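Local coordinates for gentamicin resistance protein (Enterococcus gallinarum, PDB 6CTZ) that probably confers resistance to gentamicin and kanamycin by transferring a phosphate from a guanine nucleotide to the 2''-hydroxyl of the aminoglycoside, at residues K109-L112 against A113-L116; S124-P127 against V128-I132; P223-D226 against Y227-L230; E236-T239 against R240-M243; D252-I255 against R256-S259. The protein carries 2 engineered substitutions. All coordinates share one frame; numbering follows the deposited sequence. Where two conformers were deposited one is given.

Contact 1. Residues K109-L112 against A113-L116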
loop_
_atom_site.group_PDB
_atom_site.type_symbol
_atom_site.label_atom_id
_atom_site.label_comp_id
_atom_site.label_asym_id
_atom_site.label_seq_id
_atom_site.Cartn_x
_atom_site.Cartn_y
_atom_site.Cartn_z
ATOM N N LYS A 109 -10.930 -17.683 0.972
ATOM C CA LYS A 109 -9.599 -17.250 1.381
ATOM C C LYS A 109 -8.523 -17.986 0.605
ATOM O O LYS A 109 -7.515 -17.388 0.222
ATOM C CB LYS A 109 -9.399 -17.411 2.887
ATOM C CG LYS A 109 -10.195 -16.396 3.695
ATOM C CD LYS A 109 -9.800 -16.384 5.155
ATOM C CE LYS A 109 -10.042 -17.739 5.804
ATOM N NZ LYS A 109 -9.807 -17.679 7.271
ATOM N N ASP A 110 -8.720 -19.282 0.354
ATOM C CA ASP A 110 -7.749 -20.053 -0.414
ATOM C C ASP A 110 -7.593 -19.480 -1.819
ATOM O O ASP A 110 -6.472 -19.266 -2.296
ATOM C CB ASP A 110 -8.187 -21.522 -0.435
ATOM C CG ASP A 110 -7.272 -22.409 -1.245
ATOM O OD1 ASP A 110 -6.052 -22.319 -1.074
ATOM O OD2 ASP A 110 -7.788 -23.253 -2.015
ATOM N N ARG A 111 -8.714 -19.185 -2.489
ATOM C CA ARG A 111 -8.642 -18.633 -3.841
ATOM C C ARG A 111 -8.029 -17.236 -3.841
ATOM O O ARG A 111 -7.233 -16.900 -4.728
ATOM C CB ARG A 111 -10.027 -18.622 -4.495
ATOM C CG ARG A 111 -10.714 -19.974 -4.546
ATOM C CD ARG A 111 -9.833 -21.045 -5.172
ATOM N NE ARG A 111 -9.491 -20.764 -6.564
ATOM C CZ ARG A 111 -8.743 -21.562 -7.321
ATOM N NH1 ARG A 111 -8.255 -22.695 -6.820
ATOM N NH2 ARG A 111 -8.478 -21.232 -8.578
ATOM N N LEU A 112 -8.383 -16.411 -2.854
ATOM C CA LEU A 112 -7.776 -15.085 -2.755
ATOM C C LEU A 112 -6.277 -15.184 -2.528
ATOM O O LEU A 112 -5.505 -14.431 -3.128
ATOM C CB LEU A 112 -8.425 -14.292 -1.624
ATOM C CG LEU A 112 -9.841 -13.794 -1.901
ATOM C CD1 LEU A 112 -10.468 -13.299 -0.617
ATOM C CD2 LEU A 112 -9.850 -12.683 -2.958
ATOM N N ALA A 113 -5.842 -16.114 -1.669
ATOM C CA ALA A 113 -4.411 -16.288 -1.421
ATOM C C ALA A 113 -3.675 -16.684 -2.693
ATOM O O ALA A 113 -2.587 -16.167 -2.980
ATOM C CB ALA A 113 -4.183 -17.342 -0.333
ATOM N N LEU A 114 -4.272 -17.577 -3.483
ATOM C CA LEU A 114 -3.655 -17.989 -4.737
ATOM C C LEU A 114 -3.542 -16.812 -5.698
ATOM O O LEU A 114 -2.501 -16.615 -6.340
ATOM C CB LEU A 114 -4.496 -19.102 -5.351
ATOM C CG LEU A 114 -4.029 -19.635 -6.703
ATOM C CD1 LEU A 114 -2.584 -20.130 -6.648
ATOM C CD2 LEU A 114 -4.984 -20.730 -7.176
ATOM N N GLN A 115 -4.604 -16.015 -5.817
ATOM C CA GLN A 115 -4.571 -14.888 -6.742
ATOM C C GLN A 115 -3.591 -13.816 -6.292
ATOM O O GLN A 115 -2.921 -13.199 -7.127
ATOM C CB GLN A 115 -5.957 -14.291 -6.907
ATOM C CG GLN A 115 -6.908 -15.152 -7.693
ATOM C CD GLN A 115 -8.208 -14.427 -7.911
ATOM O OE1 GLN A 115 -9.118 -14.519 -7.094
ATOM N NE2 GLN A 115 -8.285 -13.654 -8.989
ATOM N N LEU A 116 -3.493 -13.567 -4.985
ATOM C CA LEU A 116 -2.516 -12.598 -4.500
ATOM C C LEU A 116 -1.093 -13.097 -4.709
ATOM O O LEU A 116 -0.209 -12.319 -5.091
ATOM C CB LEU A 116 -2.779 -12.281 -3.030
ATOM C CG LEU A 116 -3.939 -11.329 -2.781
ATOM C CD1 LEU A 116 -4.234 -11.256 -1.304
ATOM C CD2 LEU A 116 -3.605 -9.938 -3.318
#
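Bends at chi2 and chi3 of Arg111 (-53° and -62°) bring its guanidinium alongside Leu114, whose CG is set anti to the backbone N. The two side chains therefore run side by side along one flank of helix 106-125, and methyl CD2 of Leu114 lies over one face of the guanidinium, toward its rim, 3.8 Å from Arg111 NH2. This is a van der Waals contact of a methyl on the flat face, and it leaves the N-H groups in the guanidinium plane available to other partners; NE gives its hydrogen to the carbonyl oxygen of Gln206. The backbone beneath is regular alpha-helix: Ala113 N donates to Lys109 O at 2.8 Å, and Leu116 N to Leu112 O at 2.9 Å. Gln115 leans back over the same turn, with CG 3.5 Å from Arg111 O, while its OE1 accepts from the backbone N of Leu209. Asp110 is bound through OD1 to the hydroxyl of Tyr245. Leu112 and Leu116 pack against Leu209 of strand 209-212, with Met101 of helix 98-101 also touching Leu112, whereas Ala113 and Leu116 meet Phe238 of helix 236-246.

Contact 2. Residues S124-P127 against V128-I132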
loop_
_atom_site.group_PDB
_atom_site.type_symbol
_atom_site.label_atom_id
_atom_site.label_comp_id
_atom_site.label_asym_id
_atom_site.label_seq_id
_atom_site.Cartn_x
_atom_site.Cartn_y
_atom_site.Cartn_z
ATOM N N SER A 124 7.038 -9.361 -9.322
ATOM C CA SER A 124 8.430 -9.772 -9.188
ATOM C C SER A 124 9.054 -10.182 -10.512
ATOM O O SER A 124 10.283 -10.237 -10.602
ATOM C CB SER A 124 8.558 -10.923 -8.195
ATOM O OG SER A 124 8.427 -10.452 -6.865
ATOM N N ALA A 125 8.247 -10.471 -11.529
ATOM C CA ALA A 125 8.748 -10.780 -12.859
ATOM C C ALA A 125 8.836 -9.556 -13.762
ATOM O O ALA A 125 9.405 -9.648 -14.855
ATOM C CB ALA A 125 7.854 -11.835 -13.517
ATOM N N PHE A 126 8.295 -8.416 -13.344
ATOM C CA PHE A 126 8.292 -7.242 -14.209
ATOM C C PHE A 126 9.703 -6.660 -14.323
ATOM O O PHE A 126 10.397 -6.515 -13.317
ATOM C CB PHE A 126 7.333 -6.180 -13.662
ATOM C CG PHE A 126 7.094 -5.053 -14.620
ATOM C CD1 PHE A 126 6.170 -5.184 -15.646
ATOM C CD2 PHE A 126 7.838 -3.882 -14.539
ATOM C CE1 PHE A 126 5.958 -4.151 -16.549
ATOM C CE2 PHE A 126 7.632 -2.852 -15.446
ATOM C CZ PHE A 126 6.692 -2.989 -16.448
ATOM N N PRO A 127 10.144 -6.290 -15.527
ATOM C CA PRO A 127 11.532 -5.806 -15.687
ATOM C C PRO A 127 11.800 -4.551 -14.866
ATOM O O PRO A 127 11.169 -3.513 -15.057
ATOM C CB PRO A 127 11.645 -5.549 -17.193
ATOM C CG PRO A 127 10.640 -6.486 -17.782
ATOM C CD PRO A 127 9.473 -6.458 -16.825
ATOM N N VAL A 128 12.764 -4.651 -13.952
ATOM C CA VAL A 128 13.063 -3.546 -13.042
ATOM C C VAL A 128 13.471 -2.297 -13.819
ATOM O O VAL A 128 13.097 -1.170 -13.472
ATOM C CB VAL A 128 14.136 -3.987 -12.029
ATOM C CG1 VAL A 128 14.756 -2.798 -11.319
ATOM C CG2 VAL A 128 13.545 -4.999 -11.024
ATOM N N GLU A 129 14.266 -2.480 -14.884
ATOM C CA GLU A 129 14.727 -1.331 -15.664
ATOM C C GLU A 129 13.573 -0.599 -16.339
ATOM O O GLU A 129 13.600 0.631 -16.444
ATOM C CB GLU A 129 15.791 -1.756 -16.680
ATOM C CG GLU A 129 15.304 -2.616 -17.842
ATOM C CD GLU A 129 15.189 -4.101 -17.526
ATOM O OE1 GLU A 129 15.349 -4.509 -16.345
ATOM O OE2 GLU A 129 14.932 -4.862 -18.482
ATOM N N THR A 130 12.540 -1.328 -16.771
ATOM C CA THR A 130 11.372 -0.670 -17.347
ATOM C C THR A 130 10.641 0.147 -16.291
ATOM O O THR A 130 10.230 1.290 -16.540
ATOM C CB THR A 130 10.452 -1.729 -17.948
ATOM O OG1 THR A 130 11.174 -2.457 -18.953
ATOM C CG2 THR A 130 9.209 -1.079 -18.570
ATOM N N ALA A 131 10.481 -0.416 -15.096
ATOM C CA ALA A 131 9.861 0.337 -14.014
ATOM C C ALA A 131 10.661 1.589 -13.669
ATOM O O ALA A 131 10.081 2.671 -13.511
ATOM C CB ALA A 131 9.690 -0.561 -12.790
ATOM N N ILE A 132 11.996 1.476 -13.567
ATOM C CA ILE A 132 12.800 2.654 -13.244
ATOM C C ILE A 132 12.624 3.732 -14.309
ATOM O O ILE A 132 12.523 4.928 -13.998
ATOM C CB ILE A 132 14.281 2.281 -13.048
ATOM C CG1 ILE A 132 14.446 1.316 -11.870
ATOM C CG2 ILE A 132 15.122 3.537 -12.817
ATOM C CD1 ILE A 132 15.847 0.701 -11.802
#
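The chain leaves helix 106-125 and passes through two residues in polyproline-II-like conformation, Phe126 (psi 136°) and Pro127 (psi 120°), before Val128 resumes helical angles. This is a short helix-to-helix connection in which Pro127 occupies the N-cap position of helix 128-133. Its carbonyl oxygen opens the new helix: Ala131 N donates to Pro127 O at 3.2 Å, with the donor in the carbonyl plane, and Thr130 N adds a weak bond to the same oxygen. Being a proline, the N-cap residue has no backbone N-H to give, and its ring instead serves as an apolar surface. Glu129 folds back over that surface because CG stands between the backbone N and the carbonyl carbon (chi1 70°) and the chain bends again at chi2, which brings OE2 to 3.6 Å from Pro127 CB. Thr130 OG1 comes equally near the same CB. Phe126 reaches alongside the first turn of helix 128-133 and crosses Thr130 at about a right angle; its CZ meets Thr130 CG2 at 3.8 Å, and CE2 packs on Ala131 CB. Leu61 and Leu62 of helix 46-62 and Leu188 of strand 187-189 also touch the phenyl ring. At the ring edge, near its plane, the backbone N of Ala131 lies 3.8 Å from Phe126 CE2.

Contact 3. Residues P223-D226 against Y227-L230; sequences PDYD and YVYL. With KAN (kanamycin a), chain E.
Tyr225 and Tyr229 bring their hydroxyls together, OH to OH 3.7 Å, and a modelled water lies between them and O14 of kanamycin, at the edge of the Tyr225 ring. Its distances to Tyr225 OH, Tyr229 OH and kanamycin O14 are all short, 2.5 Å, so its exact position is doubtful. Tyr229 presents a face to the antibiotic, with kanamycin C7 3.7 Å above the ring centre. Against its opposite face, offset toward the rim, sits Val228 CG1. That same methyl makes a CH-pi contact with Tyr225, 3.8 Å from the ring centroid, and is wedged between the two tyrosines because chi1 of 65° puts it between the backbone N and the carbonyl carbon. A further hydrogen bond joins Tyr229 OH to Asp265 OD1. Behind these rings the backbone winds tightly: Val228 N to Tyr225 O and Tyr227 N to Asp224 O are the i to i+3 bonds of a 3-10 turn. A second water then bridges Asp226 O to Leu230 N. Asp226 is fixed through its carboxylate to the backbone N of His190 and Gly191, and Tyr227 OH to Glu248. The turn leads into helix 228-234, and Tyr229 contributes to one side of the aminoglycoside pocket of this kinase-like phosphotransferase.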
loop_
_atom_site.group_PDB
_atom_site.type_symbol
_atom_site.label_atom_id
_atom_site.label_comp_id
_atom_site.label_asym_id
_atom_site.label_seq_id
_atom_site.Cartn_x
_atom_site.Cartn_y
_atom_site.Cartn_z
ATOM N N PRO A 223 11.002 -7.448 -2.172
ATOM C CA PRO A 223 9.674 -8.038 -2.414
ATOM C C PRO A 223 8.979 -8.503 -1.148
ATOM O O PRO A 223 7.743 -8.550 -1.105
ATOM C CB PRO A 223 9.969 -9.193 -3.381
ATOM C CG PRO A 223 11.429 -9.527 -3.131
ATOM C CD PRO A 223 12.071 -8.198 -2.860
ATOM N N ASP A 224 9.730 -8.846 -0.101
ATOM C CA ASP A 224 9.083 -9.248 1.145
ATOM C C ASP A 224 8.286 -8.118 1.781
ATOM O O ASP A 224 7.424 -8.383 2.633
ATOM C CB ASP A 224 10.122 -9.780 2.128
ATOM C CG ASP A 224 10.769 -11.065 1.656
ATOM O OD1 ASP A 224 10.150 -11.788 0.847
ATOM O OD2 ASP A 224 11.892 -11.371 2.112
ATOM N N TYR A 225 8.559 -6.862 1.412
ATOM C CA TYR A 225 7.771 -5.769 1.971
ATOM C C TYR A 225 6.298 -5.872 1.582
ATOM O O TYR A 225 5.428 -5.405 2.328
ATOM C CB TYR A 225 8.333 -4.393 1.582
ATOM C CG TYR A 225 7.656 -3.324 2.390
ATOM C CD1 TYR A 225 8.062 -3.066 3.694
ATOM C CD2 TYR A 225 6.561 -2.615 1.883
ATOM C CE1 TYR A 225 7.423 -2.117 4.471
ATOM C CE2 TYR A 225 5.911 -1.661 2.657
ATOM C CZ TYR A 225 6.354 -1.415 3.948
ATOM O OH TYR A 225 5.718 -0.482 4.733
ATOM N N ASP A 226 5.989 -6.490 0.438
ATOM C CA ASP A 226 4.586 -6.580 0.041
ATOM C C ASP A 226 3.791 -7.553 0.894
ATOM O O ASP A 226 2.588 -7.705 0.668
ATOM C CB ASP A 226 4.440 -6.892 -1.453
ATOM C CG ASP A 226 4.339 -5.636 -2.320
ATOM O OD1 ASP A 226 4.217 -4.504 -1.787
ATOM O OD2 ASP A 226 4.355 -5.800 -3.558
ATOM N N TYR A 227 4.414 -8.204 1.879
ATOM C CA TYR A 227 3.656 -8.970 2.853
ATOM C C TYR A 227 3.219 -8.156 4.069
ATOM O O TYR A 227 2.439 -8.676 4.871
ATOM C CB TYR A 227 4.482 -10.158 3.354
ATOM C CG TYR A 227 4.741 -11.243 2.334
ATOM C CD1 TYR A 227 3.706 -12.048 1.864
ATOM C CD2 TYR A 227 6.033 -11.504 1.885
ATOM C CE1 TYR A 227 3.938 -13.055 0.959
ATOM C CE2 TYR A 227 6.280 -12.526 0.974
ATOM C CZ TYR A 227 5.226 -13.290 0.514
ATOM O OH TYR A 227 5.429 -14.318 -0.374
ATOM N N VAL A 228 3.689 -6.910 4.234
ATOM C CA VAL A 228 3.537 -6.219 5.521
ATOM C C VAL A 228 2.074 -6.059 5.921
ATOM O O VAL A 228 1.712 -6.321 7.076
ATOM C CB VAL A 228 4.320 -4.892 5.568
ATOM C CG1 VAL A 228 3.787 -3.869 4.585
ATOM C CG2 VAL A 228 4.297 -4.317 6.988
ATOM N N TYR A 229 1.215 -5.617 4.989
ATOM C CA TYR A 229 -0.191 -5.415 5.326
ATOM C C TYR A 229 -1.023 -6.675 5.191
ATOM O O TYR A 229 -2.089 -6.768 5.811
ATOM C CB TYR A 229 -0.799 -4.231 4.558
ATOM C CG TYR A 229 -0.015 -2.967 4.819
ATOM C CD1 TYR A 229 0.055 -2.420 6.096
ATOM C CD2 TYR A 229 0.683 -2.335 3.795
ATOM C CE1 TYR A 229 0.809 -1.291 6.351
ATOM C CE2 TYR A 229 1.437 -1.199 4.043
ATOM C CZ TYR A 229 1.499 -0.686 5.325
ATOM O OH TYR A 229 2.245 0.438 5.574
ATOM N N LEU A 230 -0.551 -7.668 4.437
ATOM C CA LEU A 230 -1.153 -8.989 4.559
ATOM C C LEU A 230 -1.038 -9.482 5.999
ATOM O O LEU A 230 -2.007 -9.984 6.581
ATOM C CB LEU A 230 -0.502 -9.970 3.577
ATOM C CG LEU A 230 -0.701 -9.644 2.093
ATOM C CD1 LEU A 230 -0.165 -10.772 1.220
ATOM C CD2 LEU A 230 -2.150 -9.318 1.756
HETATM C C1 KAN E . -2.374 1.893 10.149
HETATM C C2 KAN E . -1.786 1.311 11.436
HETATM C C3 KAN E . -2.715 0.246 11.979
HETATM C C4 KAN E . -4.063 0.903 12.231
HETATM C C5 KAN E . -4.622 1.519 10.951
HETATM C C6 KAN E . -5.932 2.258 11.206
HETATM C C7 KAN E . -2.017 0.768 4.983
HETATM C C8 KAN E . -1.843 2.144 5.620
HETATM C C9 KAN E . -1.593 1.999 7.125
HETATM C C10 KAN E . -2.707 1.207 7.812
HETATM C C11 KAN E . -2.911 -0.141 7.118
HETATM C C12 KAN E . -3.184 0.033 5.629
HETATM C C13 KAN E . -0.647 4.168 5.007
HETATM C C14 KAN E . -0.066 4.717 3.713
HETATM C C15 KAN E . 1.338 4.136 3.520
HETATM C C16 KAN E . 2.196 4.457 4.739
HETATM C C17 KAN E . 1.503 3.973 5.997
HETATM C C18 KAN E . 2.298 4.411 7.217
HETATM N N1 KAN E . -6.366 2.857 9.958
HETATM N N2 KAN E . -4.011 -0.886 7.723
HETATM N N3 KAN E . -2.229 0.921 3.544
HETATM N N4 KAN E . 1.988 4.639 2.316
HETATM O O5 KAN E . -3.698 2.410 10.315
HETATM O O6 KAN E . -0.507 0.742 11.144
HETATM O O7 KAN E . -2.206 -0.302 13.200
HETATM O O8 KAN E . -4.973 -0.082 12.726
HETATM O O9 KAN E . -2.347 0.867 9.153
HETATM O O10 KAN E . -1.539 3.306 7.720
HETATM O O11 KAN E . -0.725 2.744 4.951
HETATM O O12 KAN E . 0.207 4.542 6.085
HETATM O O13 KAN E . -0.956 4.376 2.647
HETATM O O14 KAN E . 3.480 3.814 4.669
HETATM O O15 KAN E . 1.640 3.945 8.400
HETATM O O HOH W 1 4.256 1.482 4.463
HETATM O O HOH W 2 1.053 -6.135 2.210
#

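Contact 4. Residues E236-T239 against R240-M243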
loop_
_atom_site.group_PDB
_atom_site.type_symbol
_atom_site.label_atom_id
_atom_site.label_comp_id
_atom_site.label_asym_id
_atom_site.label_seq_id
_atom_site.Cartn_x
_atom_site.Cartn_y
_atom_site.Cartn_z
ATOM N N GLU A 236 -1.759 -13.759 10.162
ATOM C CA GLU A 236 -0.624 -14.632 9.878
ATOM C C GLU A 236 -1.034 -15.871 9.093
ATOM O O GLU A 236 -0.300 -16.314 8.201
ATOM C CB GLU A 236 0.068 -15.025 11.180
ATOM C CG GLU A 236 1.262 -15.927 10.943
ATOM C CD GLU A 236 2.065 -16.220 12.197
ATOM O OE1 GLU A 236 1.913 -15.500 13.210
ATOM O OE2 GLU A 236 2.858 -17.180 12.156
ATOM N N LEU A 237 -2.187 -16.459 9.411
ATOM C CA LEU A 237 -2.593 -17.679 8.717
ATOM C C LEU A 237 -2.771 -17.428 7.225
ATOM O O LEU A 237 -2.253 -18.180 6.388
ATOM C CB LEU A 237 -3.867 -18.254 9.340
ATOM C CG LEU A 237 -3.632 -19.051 10.622
ATOM C CD1 LEU A 237 -4.964 -19.452 11.225
ATOM C CD2 LEU A 237 -2.791 -20.286 10.346
ATOM N N PHE A 238 -3.473 -16.349 6.874
ATOM C CA PHE A 238 -3.654 -16.023 5.464
ATOM C C PHE A 238 -2.325 -15.683 4.808
ATOM O O PHE A 238 -2.050 -16.109 3.677
ATOM C CB PHE A 238 -4.631 -14.859 5.312
ATOM C CG PHE A 238 -4.853 -14.460 3.890
ATOM C CD1 PHE A 238 -5.746 -15.167 3.095
ATOM C CD2 PHE A 238 -4.153 -13.401 3.333
ATOM C CE1 PHE A 238 -5.948 -14.812 1.781
ATOM C CE2 PHE A 238 -4.355 -13.048 2.015
ATOM C CZ PHE A 238 -5.252 -13.760 1.239
ATOM N N THR A 239 -1.485 -14.913 5.504
ATOM C CA THR A 239 -0.192 -14.544 4.946
ATOM C C THR A 239 0.641 -15.780 4.638
ATOM O O THR A 239 1.279 -15.860 3.580
ATOM C CB THR A 239 0.531 -13.607 5.915
ATOM O OG1 THR A 239 -0.241 -12.412 6.075
ATOM C CG2 THR A 239 1.892 -13.233 5.393
ATOM N N ARG A 240 0.631 -16.764 5.544
ATOM C CA ARG A 240 1.379 -17.996 5.310
ATOM C C ARG A 240 0.836 -18.765 4.113
ATOM O O ARG A 240 1.602 -19.440 3.418
ATOM C CB ARG A 240 1.358 -18.861 6.570
ATOM C CG ARG A 240 2.309 -18.378 7.647
ATOM C CD ARG A 240 2.133 -19.174 8.941
ATOM N NE ARG A 240 3.157 -18.857 9.935
ATOM C CZ ARG A 240 4.331 -19.481 10.020
ATOM N NH1 ARG A 240 4.632 -20.454 9.168
ATOM N NH2 ARG A 240 5.208 -19.116 10.944
ATOM N N GLN A 241 -0.478 -18.679 3.855
ATOM C CA GLN A 241 -1.058 -19.307 2.669
ATOM C C GLN A 241 -0.535 -18.658 1.392
ATOM O O GLN A 241 -0.215 -19.354 0.425
ATOM C CB GLN A 241 -2.583 -19.192 2.695
ATOM C CG GLN A 241 -3.319 -19.997 3.745
ATOM C CD GLN A 241 -4.828 -19.810 3.628
ATOM O OE1 GLN A 241 -5.414 -18.952 4.294
ATOM N NE2 GLN A 241 -5.458 -20.596 2.760
ATOM N N VAL A 242 -0.467 -17.325 1.364
ATOM C CA VAL A 242 0.111 -16.631 0.212
ATOM C C VAL A 242 1.566 -17.042 0.023
ATOM O O VAL A 242 1.999 -17.377 -1.087
ATOM C CB VAL A 242 -0.037 -15.106 0.361
ATOM C CG1 VAL A 242 0.599 -14.410 -0.838
ATOM C CG2 VAL A 242 -1.517 -14.699 0.481
ATOM N N MET A 243 2.334 -17.053 1.119
ATOM C CA MET A 243 3.743 -17.432 1.040
ATOM C C MET A 243 3.908 -18.841 0.493
ATOM O O MET A 243 4.808 -19.101 -0.315
ATOM C CB MET A 243 4.379 -17.335 2.425
ATOM C CG MET A 243 4.507 -15.903 2.906
ATOM S SD MET A 243 5.052 -15.842 4.616
ATOM C CE MET A 243 5.374 -14.074 4.734
HETATM O O HOH W 3 5.867 -17.621 13.237
#
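An i to i+4 salt bridge between Glu236 and Arg240 marks the first turns of helix 236-246, on a solvent-facing side of that helix. Arg240 NE donates to Glu236 OE2 at 2.8 Å with an N-H...O angle of 162°, and NH2 adds a weak bond to the same oxygen. The carboxylate oxygen lies in the guanidinium plane and receives NE on its anti lone pair, the one away from OE1. Glu236 CG is anti to the backbone N (chi1 -180°), Arg240 is extended from CG to NE, and chi4 of -89° then turns the guanidinium so that NE and NH2 face OE2. The two chains run alongside each other, with the carboxylate and guanidinium planes nearly coplanar. A water closes the outer end by donating to Glu236 OE2 and accepting from Arg240 NH2, and this NH2 also forms a salt bridge with Asp252. Glu236 and Asp252 thus share the charge of the arginine and hold its guanidinium in place. On other sides of the helix the same spacing pairs apolar groups. Phe238 CE2 meets Val242 CG2 at 3.6 Å, and Thr239 lies side by side with Met243, its CG2 3.6 Å from Met243 CE. The hydroxyl of Thr239 is bound to Gly235 O. Gln241 and Val242 touch Ala113 of helix 106-125, Thr239 packs on Leu230 of helix 228-234, and Met243 reaches Leu251 and Ile255 of helix 251-276.

Contact 5. Residues D252-I255 against R256-S259. Engineered in segment 252-255: Leu254 (natural residue His).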
loop_
_atom_site.group_PDB
_atom_site.type_symbol
_atom_site.label_atom_id
_atom_site.label_comp_id
_atom_site.label_asym_id
_atom_site.label_seq_id
_atom_site.Cartn_x
_atom_site.Cartn_y
_atom_site.Cartn_z
ATOM N N ASP A 252 8.939 -19.522 9.001
ATOM C CA ASP A 252 9.116 -18.950 10.333
ATOM C C ASP A 252 10.075 -17.765 10.298
ATOM O O ASP A 252 9.817 -16.726 10.919
ATOM C CB ASP A 252 9.625 -20.005 11.312
ATOM C CG ASP A 252 8.586 -21.060 11.639
ATOM O OD1 ASP A 252 7.375 -20.783 11.556
ATOM O OD2 ASP A 252 8.990 -22.176 12.015
ATOM N N THR A 253 11.177 -17.890 9.554
ATOM C CA THR A 253 12.101 -16.769 9.433
ATOM C C THR A 253 11.476 -15.628 8.635
ATOM O O THR A 253 11.602 -14.457 9.013
ATOM C CB THR A 253 13.403 -17.234 8.784
ATOM O OG1 THR A 253 13.994 -18.252 9.598
ATOM C CG2 THR A 253 14.380 -16.081 8.631
ATOM N N LEU A 254 10.783 -15.953 7.538
ATOM C CA LEU A 254 10.176 -14.912 6.719
ATOM C C LEU A 254 9.089 -14.167 7.490
ATOM O O LEU A 254 8.979 -12.936 7.387
ATOM C CB LEU A 254 9.633 -15.513 5.419
ATOM C CG LEU A 254 8.970 -14.527 4.451
ATOM C CD1 LEU A 254 9.878 -13.363 4.065
ATOM C CD2 LEU A 254 8.515 -15.280 3.216
ATOM N N ILE A 255 8.279 -14.888 8.275
ATOM C CA ILE A 255 7.259 -14.220 9.082
ATOM C C ILE A 255 7.905 -13.300 10.109
ATOM O O ILE A 255 7.424 -12.189 10.359
ATOM C CB ILE A 255 6.307 -15.245 9.728
ATOM C CG1 ILE A 255 5.341 -15.815 8.689
ATOM C CG2 ILE A 255 5.568 -14.644 10.923
ATOM C CD1 ILE A 255 4.257 -14.829 8.222
ATOM N N ARG A 256 9.006 -13.744 10.725
ATOM C CA ARG A 256 9.731 -12.864 11.639
ATOM C C ARG A 256 10.186 -11.594 10.926
ATOM O O ARG A 256 9.990 -10.480 11.431
ATOM C CB ARG A 256 10.918 -13.595 12.267
ATOM C CG ARG A 256 11.790 -12.670 13.107
ATOM C CD ARG A 256 11.034 -12.039 14.273
ATOM N NE ARG A 256 10.427 -13.036 15.152
ATOM C CZ ARG A 256 11.045 -13.620 16.172
ATOM N NH1 ARG A 256 12.303 -13.310 16.467
ATOM N NH2 ARG A 256 10.393 -14.514 16.899
ATOM N N LYS A 257 10.774 -11.742 9.737
ATOM C CA LYS A 257 11.191 -10.572 8.969
ATOM C C LYS A 257 10.020 -9.631 8.707
ATOM O O LYS A 257 10.123 -8.416 8.919
ATOM C CB LYS A 257 11.794 -11.023 7.644
ATOM C CG LYS A 257 12.327 -9.879 6.808
ATOM C CD LYS A 257 12.860 -10.360 5.474
ATOM C CE LYS A 257 13.254 -9.196 4.589
ATOM N NZ LYS A 257 13.767 -9.649 3.267
ATOM N N VAL A 258 8.897 -10.178 8.234
ATOM C CA VAL A 258 7.752 -9.321 7.945
ATOM C C VAL A 258 7.211 -8.694 9.228
ATOM O O VAL A 258 6.765 -7.540 9.224
ATOM C CB VAL A 258 6.678 -10.099 7.162
ATOM C CG1 VAL A 258 5.479 -9.197 6.867
ATOM C CG2 VAL A 258 7.245 -10.602 5.861
ATOM N N SER A 259 7.267 -9.421 10.350
ATOM C CA SER A 259 6.792 -8.855 11.604
ATOM C C SER A 259 7.650 -7.671 12.030
ATOM O O SER A 259 7.145 -6.737 12.665
ATOM C CB SER A 259 6.750 -9.933 12.691
ATOM O OG SER A 259 8.031 -10.161 13.256
#
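Ser259 and Ile255 are joined by a backbone bond of 2.8 Å from Ser259 N to Ile255 O, and the serine hydroxyl makes a second bond to the chain by donating to Arg256 O at 2.7 Å. With chi1 at 81°, OG lies between the backbone N and the carbonyl carbon, turned to the preceding turn; it is also hydrogen-bonded to Arg171 NH2 of helix 162-176. Lys257 N donates to Thr253 O, while its fully extended side chain carries NZ away to salt bridges with Asp222 and Asp224. Because both carboxylates lie at the same ammonium, the lysine probably stays charged although it is buried. Regular alpha-helical bonding continues through Val258 N to Leu254 O, 2.9 Å, along the early turns of the long helix 251-276. Leu254 is an engineered residue, histidine in the natural protein, at a position that binds magnesium in another structure of this protein. Its CD1 lies 4.2 Å from Val258 CG2, a loose apolar contact, and the leucine also touches Met243 and Glu248. Val258 CG2 stands 3.3 Å from Leu254 O, pressed against the backbone of the previous turn. Tyr227 touches Val258, and Ile255 packs against Glu236 and Arg240 of helix 236-246.

Overall arrangement
Contact 3 lies innermost and touches kanamycin directly; the side chain of its Tyr229 is about 9 Å from a bound magnesium ion and about 10 Å from GDP. Contacts 4 and 5 have their centres about 11 and 10 Å from that of contact 3. Tyr227 CE1 rests on Met243 CG of contact 4 at 3.5 Å, while the tie to contact 5 is ionic, Asp224 OD2 to Lys257 NZ at 2.8 Å. Contacts 4 and 5 are tied likewise, Arg240 NH2 to Asp252 OD1, also 2.8 Å. Contact 1 joins the group through Phe238 CZ, 3.7 Å from Leu116 CD1. Contact 2 shares helix 106-125 with contact 1, their centres about 24 Å apart, and meets contact 3 at Ser124 and Pro223.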